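Local coordinates for protein ABC transporter (Caldanaerobius, PDB 4G68) that probably binds xylan-derived oligosaccharides outside the cell as the solute-binding component of an ABC transporter, at residues Phe175-Lys186 and Lys241-Ala250. Numbering follows the deposited sequence.
Sequences FSELIDAIKTFK and KLQDMVNAGA
A chi1 of -160° turns the Phe175 ring away from its own backbone N and across to helix 241-248, where Lys241, its chain bent at CB-CG and again at CD-CE, lays CD over one face. Lys241 CD stands 3.7 Å from the Phe175 ring centroid, 27° off the normal, which makes this a CH-pi contact displaced toward the rim. Lys241 NZ runs on past the ring to a salt bridge with Glu214. Met245 CG comes to 3.9 Å from Phe175 CZ, and the sulfur completes an oblique Met-aromatic contact. Replacing the Phe175 ring by the methyl of an alanine is likely to leave Lys241 CD without the face it lies on and to open a gap beside Met245 CG. One turn on, Ile179 brings CD1 to within 4.1 Å of Asp244 CB, while its CG2 faces the Ala248 methyl. Ile182 CG2 lies 3.7 Å from Ala248 CB and 3.4 Å from Ala250 N, and both CG2 and CD1 meet the Ala250 methyl. No hydrogen bond crosses the interface, so it rests on apolar packing. Beside Ile182, Gly249 with positive phi ends helix 241-248 in a Schellman motif. The two helical segments run nearly parallel, 18° apart with axes 9.7 Å at closest approach. Helix 201-215 flanks the pair, touching Lys241 through Ile210 and Met245 through Tyr206, helix 398-412 packs against Leu242 and Val246, and a backbone hydrogen bond ties Phe175 to Thr304, just after strand 297-300, and another ties Ala250 to Phe193.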
loop_
_atom_site.group_PDB
_atom_site.type_symbol
_atom_site.label_atom_id
_atom_site.label_comp_id
_atom_site.label_asym_id
_atom_site.label_seq_id
_atom_site.Cartn_x
_atom_site.Cartn_y
_atom_site.Cartn_z
ATOM N N PHE C 175 -7.528 20.306 -5.414
ATOM C CA PHE C 175 -6.094 20.510 -5.574
ATOM C C PHE C 175 -5.621 21.910 -5.242
ATOM O O PHE C 175 -4.723 22.073 -4.362
ATOM C CB PHE C 175 -5.568 20.056 -6.930
ATOM C CG PHE C 175 -4.083 19.836 -6.894
ATOM C CD1 PHE C 175 -3.539 18.670 -6.337
ATOM C CD2 PHE C 175 -3.243 20.803 -7.361
ATOM C CE1 PHE C 175 -2.157 18.485 -6.297
ATOM C CE2 PHE C 175 -1.878 20.631 -7.334
ATOM C CZ PHE C 175 -1.329 19.472 -6.803
ATOM N N SER C 176 -6.317 22.885 -5.833
ATOM C CA SER C 176 -6.047 24.317 -5.636
ATOM C C SER C 176 -6.008 24.622 -4.156
ATOM O O SER C 176 -5.072 25.301 -3.711
ATOM C CB SER C 176 -7.106 25.189 -6.341
ATOM O OG SER C 176 -6.868 25.180 -7.731
ATOM N N GLU C 177 -6.985 24.081 -3.387
ATOM C CA GLU C 177 -7.024 24.291 -1.941
ATOM C C GLU C 177 -5.795 23.672 -1.234
ATOM O O GLU C 177 -5.253 24.246 -0.272
ATOM C CB GLU C 177 -8.330 23.766 -1.310
ATOM C CG GLU C 177 -9.574 24.513 -1.779
ATOM C CD GLU C 177 -10.879 23.951 -1.295
ATOM O OE1 GLU C 177 -10.994 22.748 -0.960
ATOM O OE2 GLU C 177 -11.843 24.708 -1.251
ATOM N N LEU C 178 -5.373 22.500 -1.716
ATOM C CA LEU C 178 -4.191 21.820 -1.198
ATOM C C LEU C 178 -2.954 22.680 -1.389
ATOM O O LEU C 178 -2.189 22.842 -0.447
ATOM C CB LEU C 178 -4.019 20.394 -1.765
ATOM C CG LEU C 178 -2.734 19.644 -1.417
ATOM C CD1 LEU C 178 -2.663 19.363 0.057
ATOM C CD2 LEU C 178 -2.648 18.338 -2.165
ATOM N N ILE C 179 -2.768 23.270 -2.579
ATOM C CA ILE C 179 -1.583 24.158 -2.791
ATOM C C ILE C 179 -1.575 25.353 -1.848
ATOM O O ILE C 179 -0.513 25.715 -1.331
ATOM C CB ILE C 179 -1.424 24.656 -4.286
ATOM C CG1 ILE C 179 -1.218 23.484 -5.266
ATOM C CG2 ILE C 179 -0.240 25.641 -4.406
ATOM C CD1 ILE C 179 0.118 22.736 -5.107
ATOM N N ASP C 180 -2.730 26.006 -1.672
ATOM C CA ASP C 180 -2.812 27.141 -0.749
ATOM C C ASP C 180 -2.560 26.771 0.736
ATOM O O ASP C 180 -1.813 27.490 1.443
ATOM C CB ASP C 180 -4.133 27.918 -0.886
ATOM C CG ASP C 180 -4.167 29.123 0.040
ATOM O OD1 ASP C 180 -3.156 29.908 0.014
ATOM O OD2 ASP C 180 -5.142 29.271 0.822
ATOM N N ALA C 181 -3.178 25.668 1.198
ATOM C CA ALA C 181 -2.900 25.127 2.532
ATOM C C ALA C 181 -1.404 24.889 2.709
ATOM O O ALA C 181 -0.833 25.258 3.738
ATOM C CB ALA C 181 -3.669 23.829 2.794
ATOM N N ILE C 182 -0.776 24.268 1.723
ATOM C CA ILE C 182 0.664 23.979 1.793
ATOM C C ILE C 182 1.372 25.330 1.904
ATOM O O ILE C 182 2.207 25.522 2.787
ATOM C CB ILE C 182 1.171 23.238 0.515
ATOM C CG1 ILE C 182 0.597 21.789 0.447
ATOM C CG2 ILE C 182 2.705 23.358 0.351
ATOM C CD1 ILE C 182 0.752 21.164 -0.919
ATOM N N LYS C 183 1.021 26.277 1.016
ATOM C CA LYS C 183 1.651 27.619 1.131
ATOM C C LYS C 183 1.450 28.289 2.505
ATOM O O LYS C 183 2.408 28.916 3.022
ATOM C CB LYS C 183 1.118 28.515 0.059
ATOM C CG LYS C 183 1.803 28.260 -1.257
ATOM C CD LYS C 183 1.087 28.977 -2.369
ATOM C CE LYS C 183 1.828 28.758 -3.666
ATOM N NZ LYS C 183 1.075 29.374 -4.827
ATOM N N THR C 184 0.217 28.180 3.045
ATOM C CA THR C 184 -0.145 28.765 4.353
ATOM C C THR C 184 0.678 28.147 5.465
ATOM O O THR C 184 1.351 28.870 6.200
ATOM C CB THR C 184 -1.684 28.706 4.638
ATOM O OG1 THR C 184 -2.393 29.334 3.543
ATOM C CG2 THR C 184 -2.065 29.430 5.954
ATOM N N PHE C 185 0.697 26.811 5.556
ATOM C CA PHE C 185 1.508 26.150 6.586
ATOM C C PHE C 185 2.976 26.483 6.520
ATOM O O PHE C 185 3.629 26.702 7.541
ATOM C CB PHE C 185 1.347 24.624 6.548
ATOM C CG PHE C 185 0.050 24.153 7.149
ATOM C CD1 PHE C 185 -0.236 24.384 8.517
ATOM C CD2 PHE C 185 -0.889 23.460 6.369
ATOM C CE1 PHE C 185 -1.431 23.939 9.082
ATOM C CE2 PHE C 185 -2.082 23.009 6.945
ATOM C CZ PHE C 185 -2.353 23.250 8.294
ATOM N N LYS C 186 3.492 26.536 5.307
ATOM C CA LYS C 186 4.902 26.826 5.116
ATOM C C LYS C 186 5.221 28.183 5.670
ATOM O O LYS C 186 6.267 28.339 6.291
ATOM C CB LYS C 186 5.231 26.746 3.628
ATOM C CG LYS C 186 6.632 27.188 3.230
ATOM C CD LYS C 186 7.702 26.239 3.744
ATOM C CE LYS C 186 9.014 26.371 2.971
ATOM N NZ LYS C 186 10.030 25.407 3.501
ATOM N N LYS C 241 1.844 18.873 -11.732
ATOM C CA LYS C 241 1.241 19.048 -10.385
ATOM C C LYS C 241 2.013 18.507 -9.176
ATOM O O LYS C 241 1.835 19.037 -8.064
ATOM C CB LYS C 241 -0.187 18.517 -10.343
ATOM C CG LYS C 241 -1.119 19.213 -11.316
ATOM C CD LYS C 241 -2.320 19.667 -10.550
ATOM C CE LYS C 241 -3.203 20.631 -11.323
ATOM N NZ LYS C 241 -4.043 19.922 -12.322
ATOM N N LEU C 242 2.804 17.434 -9.345
ATOM C CA LEU C 242 3.645 16.920 -8.251
ATOM C C LEU C 242 4.739 17.979 -7.917
ATOM O O LEU C 242 5.007 18.289 -6.721
ATOM C CB LEU C 242 4.317 15.607 -8.698
ATOM C CG LEU C 242 4.388 14.335 -7.822
ATOM C CD1 LEU C 242 5.804 13.750 -7.921
ATOM C CD2 LEU C 242 4.062 14.584 -6.371
ATOM N N GLN C 243 5.354 18.528 -8.979
ATOM C CA GLN C 243 6.421 19.579 -8.849
ATOM C C GLN C 243 5.899 20.899 -8.212
ATOM O O GLN C 243 6.614 21.579 -7.443
ATOM C CB GLN C 243 7.204 19.818 -10.197
ATOM C CG GLN C 243 8.070 18.590 -10.591
ATOM C CD GLN C 243 9.200 18.884 -11.585
ATOM O OE1 GLN C 243 10.332 18.310 -11.524
ATOM N NE2 GLN C 243 8.918 19.821 -12.486
ATOM N N ASP C 244 4.662 21.252 -8.560
ATOM C CA ASP C 244 3.889 22.302 -7.883
ATOM C C ASP C 244 3.868 22.158 -6.349
ATOM O O ASP C 244 4.081 23.137 -5.591
ATOM C CB ASP C 244 2.469 22.297 -8.447
ATOM C CG ASP C 244 2.431 22.808 -9.887
ATOM O OD1 ASP C 244 3.510 23.209 -10.361
ATOM O OD2 ASP C 244 1.346 22.827 -10.514
ATOM N N MET C 245 3.652 20.936 -5.869
ATOM C CA MET C 245 3.726 20.700 -4.423
ATOM C C MET C 245 5.159 20.872 -3.940
ATOM O O MET C 245 5.391 21.395 -2.856
ATOM C CB MET C 245 3.230 19.279 -4.070
ATOM C CG MET C 245 1.785 18.976 -4.482
ATOM S SD MET C 245 1.306 17.269 -4.094
ATOM C CE MET C 245 1.841 17.172 -2.342
ATOM N N VAL C 246 6.129 20.405 -4.727
ATOM C CA VAL C 246 7.554 20.570 -4.343
ATOM C C VAL C 246 7.889 22.066 -4.192
ATOM O O VAL C 246 8.317 22.524 -3.094
ATOM C CB VAL C 246 8.555 19.871 -5.325
ATOM C CG1 VAL C 246 9.984 20.124 -4.896
ATOM C CG2 VAL C 246 8.335 18.349 -5.382
ATOM N N ASN C 247 7.634 22.811 -5.274
ATOM C CA ASN C 247 7.841 24.227 -5.369
ATOM C C ASN C 247 7.042 25.091 -4.386
ATOM O O ASN C 247 7.516 26.168 -4.019
ATOM C CB ASN C 247 7.542 24.722 -6.788
ATOM C CG ASN C 247 8.421 24.075 -7.833
ATOM O OD1 ASN C 247 9.543 23.666 -7.554
ATOM N ND2 ASN C 247 7.895 23.956 -9.044
ATOM N N ALA C 248 5.834 24.635 -4.014
ATOM C CA ALA C 248 5.009 25.264 -2.971
ATOM C C ALA C 248 5.611 25.031 -1.619
ATOM O O ALA C 248 5.247 25.729 -0.701
ATOM C CB ALA C 248 3.609 24.718 -2.989
ATOM N N GLY C 249 6.512 24.040 -1.516
ATOM C CA GLY C 249 7.264 23.730 -0.283
ATOM C C GLY C 249 6.463 22.773 0.604
ATOM O O GLY C 249 6.476 22.888 1.839
ATOM N N ALA C 250 5.744 21.846 -0.033
ATOM C CA ALA C 250 5.111 20.744 0.711
ATOM C C ALA C 250 6.063 19.919 1.606
ATOM O O ALA C 250 5.632 19.409 2.630
ATOM C CB ALA C 250 4.352 19.841 -0.237
#